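PDB 1RZ3: Rbstp0775 protein from Geobacillus stearothermophilus, which is of unknown function but probably binds ATP and acts as a kinase, possibly on uridine. Local coordinates for residues K12-I17 / Q44-Q49; L25-L30 / T37-L42; C54-D59 / L103-Y108; F134-E139 / V147-C152. One frame throughout, in Å; residues are numbered along the deposited sequence.

Interaction 1: K12-I17 / Q44-Q49; sequences KTILAI and QTLREQ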
loop_
_atom_site.group_PDB
_atom_site.type_symbol
_atom_site.label_atom_id
_atom_site.label_comp_id
_atom_site.label_asym_id
_atom_site.label_seq_id
_atom_site.Cartn_x
_atom_site.Cartn_y
_atom_site.Cartn_z
ATOM N N LYS A 12 -13.439 -13.509 4.096
ATOM C CA LYS A 12 -13.532 -14.968 4.024
ATOM C C LYS A 12 -12.416 -15.512 3.133
ATOM O O LYS A 12 -11.760 -16.501 3.460
ATOM C CB LYS A 12 -14.887 -15.387 3.450
ATOM C CG LYS A 12 -15.119 -16.888 3.457
ATOM C CD LYS A 12 -16.360 -17.272 2.663
ATOM C CE LYS A 12 -16.174 -16.974 1.182
ATOM N NZ LYS A 12 -14.984 -17.686 0.621
ATOM N N THR A 13 -12.210 -14.857 1.999
ATOM C CA THR A 13 -11.168 -15.257 1.059
ATOM C C THR A 13 -9.800 -15.222 1.744
ATOM O O THR A 13 -8.995 -16.142 1.598
ATOM C CB THR A 13 -11.162 -14.313 -0.163
ATOM O OG1 THR A 13 -12.399 -14.465 -0.873
ATOM C CG2 THR A 13 -10.000 -14.635 -1.100
ATOM N N ILE A 14 -9.549 -14.156 2.496
ATOM C CA ILE A 14 -8.284 -13.996 3.199
ATOM C C ILE A 14 -8.106 -15.055 4.283
ATOM O O ILE A 14 -7.005 -15.583 4.472
ATOM C CB ILE A 14 -8.177 -12.570 3.804
ATOM C CG1 ILE A 14 -7.944 -11.561 2.672
ATOM C CG2 ILE A 14 -7.046 -12.500 4.837
ATOM C CD1 ILE A 14 -8.089 -10.104 3.089
ATOM N N LEU A 15 -9.188 -15.389 4.980
ATOM C CA LEU A 15 -9.106 -16.392 6.036
ATOM C C LEU A 15 -8.891 -17.810 5.500
ATOM O O LEU A 15 -8.609 -18.730 6.272
ATOM C CB LEU A 15 -10.370 -16.355 6.897
ATOM C CG LEU A 15 -10.569 -15.097 7.748
ATOM C CD1 LEU A 15 -11.957 -15.131 8.397
ATOM C CD2 LEU A 15 -9.472 -15.018 8.806
ATOM N N ALA A 16 -9.022 -17.984 4.187
ATOM C CA ALA A 16 -8.843 -19.293 3.556
ATOM C C ALA A 16 -7.429 -19.499 3.019
ATOM O O ALA A 16 -7.063 -20.611 2.626
ATOM C CB ALA A 16 -9.861 -19.465 2.412
ATOM N N ILE A 17 -6.636 -18.433 2.998
ATOM C CA ILE A 17 -5.266 -18.511 2.492
ATOM C C ILE A 17 -4.352 -19.320 3.412
ATOM O O ILE A 17 -4.374 -19.144 4.638
ATOM C CB ILE A 17 -4.647 -17.109 2.337
ATOM C CG1 ILE A 17 -5.498 -16.260 1.390
ATOM C CG2 ILE A 17 -3.213 -17.220 1.800
ATOM C CD1 ILE A 17 -5.045 -14.820 1.311
ATOM N N GLN A 44 -10.330 -4.390 10.687
ATOM C CA GLN A 44 -11.242 -4.394 11.823
ATOM C C GLN A 44 -12.032 -5.704 11.864
ATOM O O GLN A 44 -12.133 -6.353 12.902
ATOM C CB GLN A 44 -12.206 -3.207 11.723
ATOM C CG GLN A 44 -13.102 -3.023 12.935
ATOM C CD GLN A 44 -12.314 -2.913 14.227
ATOM O OE1 GLN A 44 -11.692 -3.879 14.671
ATOM N NE2 GLN A 44 -12.330 -1.730 14.834
ATOM N N THR A 45 -12.595 -6.080 10.724
ATOM C CA THR A 45 -13.370 -7.312 10.622
ATOM C C THR A 45 -12.512 -8.537 10.961
ATOM O O THR A 45 -12.970 -9.469 11.632
ATOM C CB THR A 45 -13.945 -7.463 9.206
ATOM O OG1 THR A 45 -14.661 -6.269 8.857
ATOM C CG2 THR A 45 -14.891 -8.648 9.132
ATOM N N LEU A 46 -11.264 -8.531 10.500
ATOM C CA LEU A 46 -10.356 -9.643 10.770
ATOM C C LEU A 46 -10.074 -9.773 12.263
ATOM O O LEU A 46 -10.056 -10.880 12.811
ATOM C CB LEU A 46 -9.044 -9.455 9.990
ATOM C CG LEU A 46 -9.150 -9.705 8.477
ATOM C CD1 LEU A 46 -7.909 -9.194 7.771
ATOM C CD2 LEU A 46 -9.338 -11.197 8.218
ATOM N N ARG A 47 -9.861 -8.643 12.930
ATOM C CA ARG A 47 -9.591 -8.668 14.365
ATOM C C ARG A 47 -10.755 -9.293 15.129
ATOM O O ARG A 47 -10.556 -10.018 16.102
ATOM C CB ARG A 47 -9.332 -7.254 14.882
ATOM C CG ARG A 47 -8.042 -6.646 14.353
ATOM C CD ARG A 47 -7.820 -5.243 14.901
ATOM N NE ARG A 47 -6.597 -4.664 14.358
ATOM C CZ ARG A 47 -6.568 -3.634 13.521
ATOM N NH1 ARG A 47 -7.700 -3.059 13.139
ATOM N NH2 ARG A 47 -5.409 -3.199 13.045
ATOM N N GLU A 48 -11.970 -9.015 14.680
ATOM C CA GLU A 48 -13.145 -9.566 15.333
ATOM C C GLU A 48 -13.246 -11.064 15.069
ATOM O O GLU A 48 -13.964 -11.773 15.769
ATOM C CB GLU A 48 -14.392 -8.819 14.861
ATOM C CG GLU A 48 -14.297 -7.330 15.169
ATOM C CD GLU A 48 -15.500 -6.538 14.713
ATOM O OE1 GLU A 48 -15.813 -6.568 13.501
ATOM O OE2 GLU A 48 -16.125 -5.877 15.571
ATOM N N GLN A 49 -12.508 -11.543 14.069
ATOM C CA GLN A 49 -12.492 -12.966 13.748
ATOM C C GLN A 49 -11.327 -13.611 14.496
ATOM O O GLN A 49 -10.995 -14.774 14.270
ATOM C CB GLN A 49 -12.313 -13.197 12.244
ATOM C CG GLN A 49 -13.343 -12.517 11.361
ATOM C CD GLN A 49 -14.762 -12.745 11.831
ATOM O OE1 GLN A 49 -15.183 -13.880 12.050
ATOM N NE2 GLN A 49 -15.513 -11.658 11.986
#
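The carboxamide of Gln49 is the one flat group among the touching side chains, and it is not the amide but the aliphatic root of the side chain that meets Leu15: CG of Gln49 stands 4.2 Å from Leu15 CD1. Beyond CG the chain bends (chi2 -48°) and folds back on its own helix, where NE2 makes a weak hydrogen bond to Thr45 O (3.4 Å, with an N-H...O angle of 143°). This return path keeps the amide beside the last helical turn, while the two side chains cross at about a right angle. The rest of the contact is aliphatic. Leu15 and Leu46 pass each other in opposite directions, with Leu15 CD2 and Leu46 CD2 at 3.9 Å and Leu15 CG only slightly farther from the same methyl. These residues sit on helices 3-15 and 35-48, which pack next to each other against the parallel sheet of a P-loop NTPase fold; Leu46 continues onto Met129 and Ile14 onto Met127, both of strand 127-132. Burial follows this layering, since Leu46 and Ile14 are enclosed, whereas Leu15 and Gln49 lie at the exposed border. Ile14 approaches less closely, its CG2 methyl being 4.3 Å from Leu46 CD2, so that this single leucine methyl faces both residues of helix 3-15. Ile51, in the loop after helix 35-48, adds a further apolar side chain against Leu15 and Leu46.

Interaction 2: L25-L30 / T37-L42; sequences LGIDGL and TLANQL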
loop_
_atom_site.group_PDB
_atom_site.type_symbol
_atom_site.label_atom_id
_atom_site.label_comp_id
_atom_site.label_asym_id
_atom_site.label_seq_id
_atom_site.Cartn_x
_atom_site.Cartn_y
_atom_site.Cartn_z
ATOM N N LEU A 25 -0.374 -9.058 3.456
ATOM C CA LEU A 25 -1.425 -8.709 2.506
ATOM C C LEU A 25 -1.200 -7.320 1.936
ATOM O O LEU A 25 -0.683 -6.434 2.612
ATOM C CB LEU A 25 -2.783 -8.722 3.203
ATOM C CG LEU A 25 -3.065 -9.868 4.173
ATOM C CD1 LEU A 25 -4.297 -9.535 5.016
ATOM C CD2 LEU A 25 -3.264 -11.157 3.392
ATOM N N GLY A 26 -1.600 -7.131 0.689
ATOM C CA GLY A 26 -1.443 -5.830 0.080
ATOM C C GLY A 26 -2.750 -5.385 -0.543
ATOM O O GLY A 26 -3.477 -6.191 -1.127
ATOM N N ILE A 27 -3.067 -4.106 -0.381
ATOM C CA ILE A 27 -4.263 -3.536 -0.975
ATOM C C ILE A 27 -3.727 -2.469 -1.925
ATOM O O ILE A 27 -3.348 -1.378 -1.511
ATOM C CB ILE A 27 -5.190 -2.900 0.078
ATOM C CG1 ILE A 27 -5.680 -3.978 1.055
ATOM C CG2 ILE A 27 -6.383 -2.250 -0.609
ATOM C CD1 ILE A 27 -6.682 -3.473 2.081
ATOM N N ASP A 28 -3.674 -2.829 -3.202
ATOM C CA ASP A 28 -3.158 -1.965 -4.253
ATOM C C ASP A 28 -4.309 -1.264 -4.966
ATOM O O ASP A 28 -5.346 -1.859 -5.237
ATOM C CB ASP A 28 -2.346 -2.830 -5.223
ATOM C CG ASP A 28 -1.563 -2.025 -6.245
ATOM O OD1 ASP A 28 -1.173 -0.872 -5.963
ATOM O OD2 ASP A 28 -1.312 -2.576 -7.336
ATOM N N GLY A 29 -4.131 0.013 -5.256
ATOM C CA GLY A 29 -5.182 0.743 -5.939
ATOM C C GLY A 29 -4.723 2.155 -6.205
ATOM O O GLY A 29 -3.830 2.653 -5.523
ATOM N N LEU A 30 -5.338 2.801 -7.190
ATOM C CA LEU A 30 -4.969 4.163 -7.548
ATOM C C LEU A 30 -5.457 5.173 -6.515
ATOM O O LEU A 30 -6.213 4.832 -5.605
ATOM C CB LEU A 30 -5.525 4.498 -8.937
ATOM C CG LEU A 30 -5.192 3.475 -10.031
ATOM C CD1 LEU A 30 -5.673 3.983 -11.381
ATOM C CD2 LEU A 30 -3.691 3.220 -10.064
ATOM N N THR A 37 -9.813 3.200 3.248
ATOM C CA THR A 37 -11.039 2.844 3.945
ATOM C C THR A 37 -11.211 1.332 3.946
ATOM O O THR A 37 -11.567 0.744 4.966
ATOM C CB THR A 37 -12.278 3.477 3.273
ATOM O OG1 THR A 37 -12.145 4.903 3.270
ATOM C CG2 THR A 37 -13.545 3.095 4.030
ATOM N N LEU A 38 -10.962 0.704 2.801
ATOM C CA LEU A 38 -11.106 -0.742 2.703
ATOM C C LEU A 38 -10.155 -1.429 3.665
ATOM O O LEU A 38 -10.545 -2.354 4.378
ATOM C CB LEU A 38 -10.823 -1.225 1.281
ATOM C CG LEU A 38 -10.871 -2.750 1.125
ATOM C CD1 LEU A 38 -12.262 -3.262 1.479
ATOM C CD2 LEU A 38 -10.511 -3.134 -0.295
ATOM N N ALA A 39 -8.906 -0.973 3.682
ATOM C CA ALA A 39 -7.899 -1.552 4.562
ATOM C C ALA A 39 -8.333 -1.504 6.022
ATOM O O ALA A 39 -8.280 -2.513 6.724
ATOM C CB ALA A 39 -6.575 -0.823 4.392
ATOM N N ASN A 40 -8.767 -0.333 6.479
ATOM C CA ASN A 40 -9.184 -0.184 7.865
ATOM C C ASN A 40 -10.389 -1.043 8.229
ATOM O O ASN A 40 -10.401 -1.688 9.277
ATOM C CB ASN A 40 -9.467 1.285 8.182
ATOM C CG ASN A 40 -8.230 2.158 8.043
ATOM O OD1 ASN A 40 -7.109 1.712 8.294
ATOM N ND2 ASN A 40 -8.429 3.409 7.651
ATOM N N GLN A 41 -11.399 -1.060 7.369
ATOM C CA GLN A 41 -12.584 -1.859 7.644
ATOM C C GLN A 41 -12.263 -3.349 7.611
ATOM O O GLN A 41 -12.760 -4.120 8.433
ATOM C CB GLN A 41 -13.687 -1.546 6.633
ATOM C CG GLN A 41 -14.220 -0.129 6.741
ATOM C CD GLN A 41 -15.484 0.076 5.936
ATOM O OE1 GLN A 41 -15.486 -0.062 4.713
ATOM N NE2 GLN A 41 -16.572 0.406 6.622
ATOM N N LEU A 42 -11.428 -3.750 6.660
ATOM C CA LEU A 42 -11.049 -5.151 6.537
ATOM C C LEU A 42 -10.260 -5.613 7.764
ATOM O O LEU A 42 -10.539 -6.670 8.328
ATOM C CB LEU A 42 -10.217 -5.363 5.269
ATOM C CG LEU A 42 -9.898 -6.816 4.916
ATOM C CD1 LEU A 42 -11.198 -7.601 4.748
ATOM C CD2 LEU A 42 -9.081 -6.858 3.631
#
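Ile27 pushes its CD1 methyl against the backbone of Ala39, the central contact between the strand and the helix of what is probably a P-loop (Walker A) strand-loop-helix unit. Gly29, next to last in segment 25-30, would open that loop, and Gly34, Lys35 and Thr36 would complete it. The short axes of strand 25-29 and helix 37-42 run nearly antiparallel, at 153° and 9.6 Å, as expected when the chain leaves the sheet, turns and comes back over it. Packing is tight at one point: Ile27 CD1 lies 3.4 Å from Ala39 CA, closer than usual van der Waals contact, and 3.5 Å from Ala39 CB. The small alanine side chain probably permits this approach, since the methyl reaches CA itself. The isoleucine torsion divides the work of its branches. CG1 stands anti to the carbonyl carbon (chi1 -63°) and carries CD1 to Ala39, while CG2, on the other branch, meets Leu38. Away from Ala39 the fit relaxes, with Ile27 CG2 and Leu38 CD2 at 4.2 Å. The opposite character belongs to the outer helix surface, where Thr37 and Gln41 are exposed and make no contact with the strand, in contrast to the wholly buried Ile27, Leu38, Ala39 and Leu42. Leu38 and Leu42 also reach helix 3-15, touching Ile7 and Leu10 respectively. At the far end of the contact, Leu42 CD2 comes to 4.4 Å from Ile27 CD1, the same methyl that presses on Ala39.

Interaction 3: C54-D59 / L103-Y108; sequences CVFHMD and LTLPFY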
loop_
_atom_site.group_PDB
_atom_site.type_symbol
_atom_site.label_atom_id
_atom_site.label_comp_id
_atom_site.label_asym_id
_atom_site.label_seq_id
_atom_site.Cartn_x
_atom_site.Cartn_y
_atom_site.Cartn_z
ATOM N N CYS A 54 -1.571 -5.928 11.786
ATOM C CA CYS A 54 -0.768 -4.705 11.863
ATOM C C CYS A 54 -0.964 -4.035 10.495
ATOM O O CYS A 54 -0.832 -4.688 9.459
ATOM C CB CYS A 54 0.711 -5.057 12.085
ATOM S SG CYS A 54 1.827 -3.635 12.171
ATOM N N VAL A 55 -1.278 -2.743 10.487
ATOM C CA VAL A 55 -1.535 -2.040 9.231
ATOM C C VAL A 55 -0.550 -0.915 8.917
ATOM O O VAL A 55 -0.180 -0.140 9.799
ATOM C CB VAL A 55 -2.957 -1.425 9.234
ATOM C CG1 VAL A 55 -3.265 -0.816 7.873
ATOM C CG2 VAL A 55 -3.998 -2.483 9.608
ATOM N N PHE A 56 -0.134 -0.837 7.653
ATOM C CA PHE A 56 0.778 0.206 7.176
ATOM C C PHE A 56 0.064 0.935 6.045
ATOM O O PHE A 56 -0.669 0.316 5.271
ATOM C CB PHE A 56 2.080 -0.402 6.638
ATOM C CG PHE A 56 3.011 -0.892 7.708
ATOM C CD1 PHE A 56 3.874 -0.012 8.352
ATOM C CD2 PHE A 56 3.015 -2.230 8.082
ATOM C CE1 PHE A 56 4.734 -0.463 9.359
ATOM C CE2 PHE A 56 3.868 -2.690 9.085
ATOM C CZ PHE A 56 4.728 -1.806 9.724
ATOM N N HIS A 57 0.277 2.245 5.955
ATOM C CA HIS A 57 -0.343 3.068 4.921
ATOM C C HIS A 57 0.814 3.738 4.184
ATOM O O HIS A 57 1.499 4.586 4.751
ATOM C CB HIS A 57 -1.243 4.124 5.570
ATOM C CG HIS A 57 -2.341 3.550 6.410
ATOM N ND1 HIS A 57 -3.529 3.097 5.875
ATOM C CD2 HIS A 57 -2.427 3.341 7.746
ATOM C CE1 HIS A 57 -4.299 2.635 6.845
ATOM N NE2 HIS A 57 -3.654 2.772 7.990
HETATM N N MSE A 58 1.026 3.372 2.924
HETATM C CA MSE A 58 2.160 3.919 2.182
HETATM C C MSE A 58 2.234 5.431 2.039
HETATM O O MSE A 58 3.326 5.972 1.863
HETATM C CB MSE A 58 2.270 3.263 0.806
HETATM C CG MSE A 58 2.522 1.756 0.863
HETATM SE SE MSE A 58 3.929 1.217 2.082
HETATM C CE MSE A 58 5.429 2.044 1.184
ATOM N N ASP A 59 1.101 6.125 2.111
ATOM C CA ASP A 59 1.143 7.585 2.009
ATOM C C ASP A 59 1.848 8.189 3.224
ATOM O O ASP A 59 2.240 9.355 3.201
ATOM C CB ASP A 59 -0.261 8.175 1.884
ATOM C CG ASP A 59 -0.898 7.877 0.542
ATOM O OD1 ASP A 59 -0.181 7.938 -0.483
ATOM O OD2 ASP A 59 -2.115 7.590 0.507
ATOM N N LEU A 103 9.524 -2.016 13.946
ATOM C CA LEU A 103 10.128 -1.145 12.949
ATOM C C LEU A 103 9.958 0.305 13.366
ATOM O O LEU A 103 8.887 0.707 13.823
ATOM C CB LEU A 103 9.460 -1.336 11.584
ATOM C CG LEU A 103 9.490 -2.726 10.954
ATOM C CD1 LEU A 103 8.711 -2.703 9.655
ATOM C CD2 LEU A 103 10.929 -3.152 10.711
ATOM N N THR A 104 11.024 1.083 13.212
ATOM C CA THR A 104 10.984 2.504 13.519
ATOM C C THR A 104 11.169 3.178 12.164
ATOM O O THR A 104 12.205 3.032 11.516
ATOM C CB THR A 104 12.106 2.902 14.484
ATOM O OG1 THR A 104 11.898 2.241 15.740
ATOM C CG2 THR A 104 12.104 4.407 14.709
ATOM N N LEU A 105 10.143 3.896 11.733
ATOM C CA LEU A 105 10.161 4.539 10.430
ATOM C C LEU A 105 9.795 6.011 10.500
ATOM O O LEU A 105 9.137 6.459 11.445
ATOM C CB LEU A 105 9.152 3.849 9.510
ATOM C CG LEU A 105 9.169 2.324 9.391
ATOM C CD1 LEU A 105 7.845 1.840 8.824
ATOM C CD2 LEU A 105 10.324 1.889 8.511
ATOM N N PRO A 106 10.226 6.786 9.495
ATOM C CA PRO A 106 9.905 8.212 9.470
ATOM C C PRO A 106 8.487 8.331 8.920
ATOM O O PRO A 106 8.194 7.843 7.827
ATOM C CB PRO A 106 10.957 8.786 8.523
ATOM C CG PRO A 106 11.165 7.666 7.546
ATOM C CD PRO A 106 11.217 6.448 8.455
ATOM N N PHE A 107 7.596 8.934 9.695
ATOM C CA PHE A 107 6.219 9.110 9.262
ATOM C C PHE A 107 6.034 10.539 8.769
ATOM O O PHE A 107 6.337 11.493 9.482
ATOM C CB PHE A 107 5.262 8.797 10.415
ATOM C CG PHE A 107 4.997 7.321 10.590
ATOM C CD1 PHE A 107 3.836 6.748 10.083
ATOM C CD2 PHE A 107 5.919 6.505 11.236
ATOM C CE1 PHE A 107 3.589 5.378 10.217
ATOM C CE2 PHE A 107 5.687 5.137 11.376
ATOM C CZ PHE A 107 4.514 4.572 10.863
ATOM N N TYR A 108 5.541 10.677 7.543
ATOM C CA TYR A 108 5.349 11.988 6.938
ATOM C C TYR A 108 4.088 12.732 7.368
ATOM O O TYR A 108 2.986 12.181 7.355
ATOM C CB TYR A 108 5.343 11.857 5.416
ATOM C CG TYR A 108 5.296 13.179 4.691
ATOM C CD1 TYR A 108 6.363 14.072 4.770
ATOM C CD2 TYR A 108 4.196 13.529 3.908
ATOM C CE1 TYR A 108 6.341 15.281 4.082
ATOM C CE2 TYR A 108 4.161 14.742 3.215
ATOM C CZ TYR A 108 5.239 15.609 3.308
ATOM O OH TYR A 108 5.229 16.797 2.617
#
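The ring end of Phe56, on strand 53-57, an outermost strand of the parallel sheet, meets Leu103 and Leu105 of strand 102-109, which pairs with 114-121 in a separate antiparallel two-stranded sheet. The contact thus joins the P-loop NTPase core to a two-stranded accessory element; in uridine kinases a beta-hairpin takes part in nucleoside binding, and this pair is consistent with that feature. From CB, which does not itself reach strand 102-109, the first torsion sets CG anti to the carbonyl carbon (chi1 -75°) and swings the ring outward, so that its far end comes nearer than its root. CD1 is still 4.4 Å from Leu105 CD1. One bond further, CE1 meets that methyl at 3.9 Å, the closest approach. The ring tip belongs to the other leucine. Both leucine side chains cross the phenylalanine at about a right angle and approach its ring obliquely. Around the same ring, Val120 of strand 114-121 and Ile128 and Ile130 of strand 127-132 add further apolar side chains, in keeping with the burial of all three touching residues. At the very end of the phenylalanine, CZ lies 4.1 Å from Leu103 CD1.

Interaction 4: F134-E139 / V147-C152; sequences FLQRKE and VVYLDC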
loop_
_atom_site.group_PDB
_atom_site.type_symbol
_atom_site.label_atom_id
_atom_site.label_comp_id
_atom_site.label_asym_id
_atom_site.label_seq_id
_atom_site.Cartn_x
_atom_site.Cartn_y
_atom_site.Cartn_z
ATOM N N PHE A 134 0.714 1.898 -6.322
ATOM C CA PHE A 134 1.890 1.285 -6.927
ATOM C C PHE A 134 2.553 0.248 -6.016
ATOM O O PHE A 134 3.777 0.185 -5.951
ATOM C CB PHE A 134 2.933 2.360 -7.283
ATOM C CG PHE A 134 2.360 3.590 -7.944
ATOM C CD1 PHE A 134 1.499 3.481 -9.034
ATOM C CD2 PHE A 134 2.711 4.864 -7.492
ATOM C CE1 PHE A 134 0.994 4.622 -9.669
ATOM C CE2 PHE A 134 2.213 6.018 -8.121
ATOM C CZ PHE A 134 1.352 5.894 -9.212
ATOM N N LEU A 135 1.757 -0.562 -5.322
ATOM C CA LEU A 135 2.311 -1.569 -4.417
ATOM C C LEU A 135 3.017 -2.718 -5.119
ATOM O O LEU A 135 3.907 -3.346 -4.548
ATOM C CB LEU A 135 1.213 -2.178 -3.545
ATOM C CG LEU A 135 0.561 -1.359 -2.435
ATOM C CD1 LEU A 135 -0.309 -2.307 -1.596
ATOM C CD2 LEU A 135 1.629 -0.709 -1.555
ATOM N N GLN A 136 2.608 -3.006 -6.351
ATOM C CA GLN A 136 3.186 -4.120 -7.080
ATOM C C GLN A 136 4.392 -3.812 -7.950
ATOM O O GLN A 136 4.649 -4.504 -8.935
ATOM C CB GLN A 136 2.089 -4.816 -7.888
ATOM C CG GLN A 136 1.016 -5.402 -6.978
ATOM C CD GLN A 136 -0.087 -6.094 -7.736
ATOM O OE1 GLN A 136 -1.025 -5.458 -8.233
ATOM N NE2 GLN A 136 0.021 -7.405 -7.844
ATOM N N ARG A 137 5.145 -2.777 -7.591
ATOM C CA ARG A 137 6.345 -2.490 -8.355
ATOM C C ARG A 137 7.281 -3.674 -8.065
ATOM O O ARG A 137 7.231 -4.268 -6.984
ATOM C CB ARG A 137 6.956 -1.142 -7.947
ATOM C CG ARG A 137 7.155 -0.914 -6.470
ATOM C CD ARG A 137 7.811 0.455 -6.227
ATOM N NE ARG A 137 6.873 1.575 -6.129
ATOM C CZ ARG A 137 6.932 2.676 -6.877
ATOM N NH1 ARG A 137 7.878 2.813 -7.801
ATOM N NH2 ARG A 137 6.074 3.665 -6.674
ATOM N N LYS A 138 8.107 -4.025 -9.043
ATOM C CA LYS A 138 9.005 -5.176 -8.944
ATOM C C LYS A 138 9.798 -5.356 -7.656
ATOM O O LYS A 138 10.013 -6.483 -7.210
ATOM C CB LYS A 138 9.971 -5.180 -10.130
ATOM C CG LYS A 138 10.868 -3.962 -10.203
ATOM C CD LYS A 138 11.791 -4.033 -11.419
ATOM C CE LYS A 138 12.693 -2.804 -11.512
ATOM N NZ LYS A 138 11.917 -1.530 -11.596
ATOM N N GLU A 139 10.236 -4.254 -7.062
ATOM C CA GLU A 139 11.025 -4.307 -5.841
ATOM C C GLU A 139 10.272 -4.819 -4.612
ATOM O O GLU A 139 10.859 -5.494 -3.754
ATOM C CB GLU A 139 11.588 -2.915 -5.525
ATOM C CG GLU A 139 12.561 -2.334 -6.556
ATOM C CD GLU A 139 11.900 -1.854 -7.847
ATOM O OE1 GLU A 139 10.678 -1.589 -7.861
ATOM O OE2 GLU A 139 12.624 -1.719 -8.857
ATOM N N VAL A 147 -2.290 -10.114 -2.755
ATOM C CA VAL A 147 -2.538 -8.731 -3.137
ATOM C C VAL A 147 -3.916 -8.587 -3.755
ATOM O O VAL A 147 -4.302 -9.367 -4.634
ATOM C CB VAL A 147 -1.502 -8.215 -4.163
ATOM C CG1 VAL A 147 -1.873 -6.795 -4.611
ATOM C CG2 VAL A 147 -0.104 -8.219 -3.546
ATOM N N VAL A 148 -4.658 -7.598 -3.271
ATOM C CA VAL A 148 -5.983 -7.292 -3.796
ATOM C C VAL A 148 -5.814 -5.989 -4.559
ATOM O O VAL A 148 -5.233 -5.043 -4.035
ATOM C CB VAL A 148 -7.013 -7.015 -2.682
ATOM C CG1 VAL A 148 -8.386 -6.747 -3.306
ATOM C CG2 VAL A 148 -7.079 -8.167 -1.721
ATOM N N TYR A 149 -6.287 -5.935 -5.799
ATOM C CA TYR A 149 -6.193 -4.689 -6.547
ATOM C C TYR A 149 -7.595 -4.101 -6.540
ATOM O O TYR A 149 -8.552 -4.762 -6.942
ATOM C CB TYR A 149 -5.744 -4.918 -7.993
ATOM C CG TYR A 149 -5.647 -3.620 -8.774
ATOM C CD1 TYR A 149 -4.491 -2.847 -8.736
ATOM C CD2 TYR A 149 -6.735 -3.144 -9.510
ATOM C CE1 TYR A 149 -4.415 -1.625 -9.414
ATOM C CE2 TYR A 149 -6.673 -1.925 -10.191
ATOM C CZ TYR A 149 -5.510 -1.173 -10.138
ATOM O OH TYR A 149 -5.434 0.025 -10.814
ATOM N N LEU A 150 -7.710 -2.868 -6.064
ATOM C CA LEU A 150 -8.993 -2.179 -5.986
ATOM C C LEU A 150 -9.223 -1.447 -7.299
ATOM O O LEU A 150 -8.654 -0.384 -7.525
ATOM C CB LEU A 150 -8.960 -1.173 -4.832
ATOM C CG LEU A 150 -10.231 -1.028 -4.001
ATOM C CD1 LEU A 150 -10.580 -2.389 -3.416
ATOM C CD2 LEU A 150 -10.025 -0.007 -2.891
ATOM N N ASP A 151 -10.055 -2.015 -8.164
ATOM C CA ASP A 151 -10.324 -1.409 -9.461
ATOM C C ASP A 151 -11.513 -0.451 -9.420
ATOM O O ASP A 151 -12.636 -0.846 -9.106
ATOM C CB ASP A 151 -10.553 -2.505 -10.502
ATOM C CG ASP A 151 -10.562 -1.972 -11.919
ATOM O OD1 ASP A 151 -9.922 -0.927 -12.163
ATOM O OD2 ASP A 151 -11.196 -2.605 -12.789
ATOM N N CYS A 152 -11.252 0.814 -9.740
ATOM C CA CYS A 152 -12.286 1.844 -9.732
ATOM C C CYS A 152 -12.257 2.619 -11.052
ATOM O O CYS A 152 -11.193 2.833 -11.630
ATOM C CB CYS A 152 -12.047 2.798 -8.555
ATOM S SG CYS A 152 -13.454 3.850 -8.103
#
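Gln136, whose side chain lies against Val147, gives its backbone N to the hydroxyl oxygen of Tyr183, an atom that is also hydrogen-bonded to Asp28 OD2. Asp28 in turn holds the preceding residue, its OD1 accepting a bond from Leu135 N, so that tyrosine and aspartate together fix the type I turn running from Phe134 to Arg137. From this turn the glutamine extends straight (chi2 180°) towards the strand, while Val147 comes at it from the opposite direction. The meeting is flat group against methyl. Val147 CG1 stands 3.7 Å from Gln136 CD, almost directly above the amide plane, and 4.0 Å from CG. Val147 belongs to strand 146-150 of the parallel P-loop NTPase sheet, which has strand 23-29 as one neighbour and 195-197 as the other. The turn therefore fills the region just beyond strand 127-132 and rests on the next strand but one. Shortening this residue to an alanine would probably uncover the CG1 methyl of Val147 and open a gap beside Asp28 and Pro189, which the glutamine chain also touches. Farther along the strand, the Tyr149 ring packs on Leu30 and Ile190, and Asp151 OD1 lies in its plane, at the edge. At the outer end of the turn segment, Lys138 NZ and Glu139 OE2 form a salt bridge of 2.8 Å whose hydrogen-bond geometry is weak.

How the interactions relate
Interactions 1 and 2 share helix 35-48 and touch directly: Ile14 packs on both the helix and the strand of interaction 2, its CD1 lying 3.4 Å from Leu42 CD2 and its CG2 4.0 Å from Leu25 CD1. Interaction 2 joins interaction 4 through neighbouring strands: Gly26 O and Val148 N are 2.8 Å apart, a probable hydrogen bond, and the centres are 10 Å apart. Interaction 3 lies farther out, its centre 14 Å from that of interaction 2, but meets interaction 4 where Leu135 packs on Met58. The probable P-loop starts in interaction 2 and is touched by Tyr149 of interaction 4. The calcium is remote, about 14 Å from the Leu46 side chain and about 13 Å from that of Phe56.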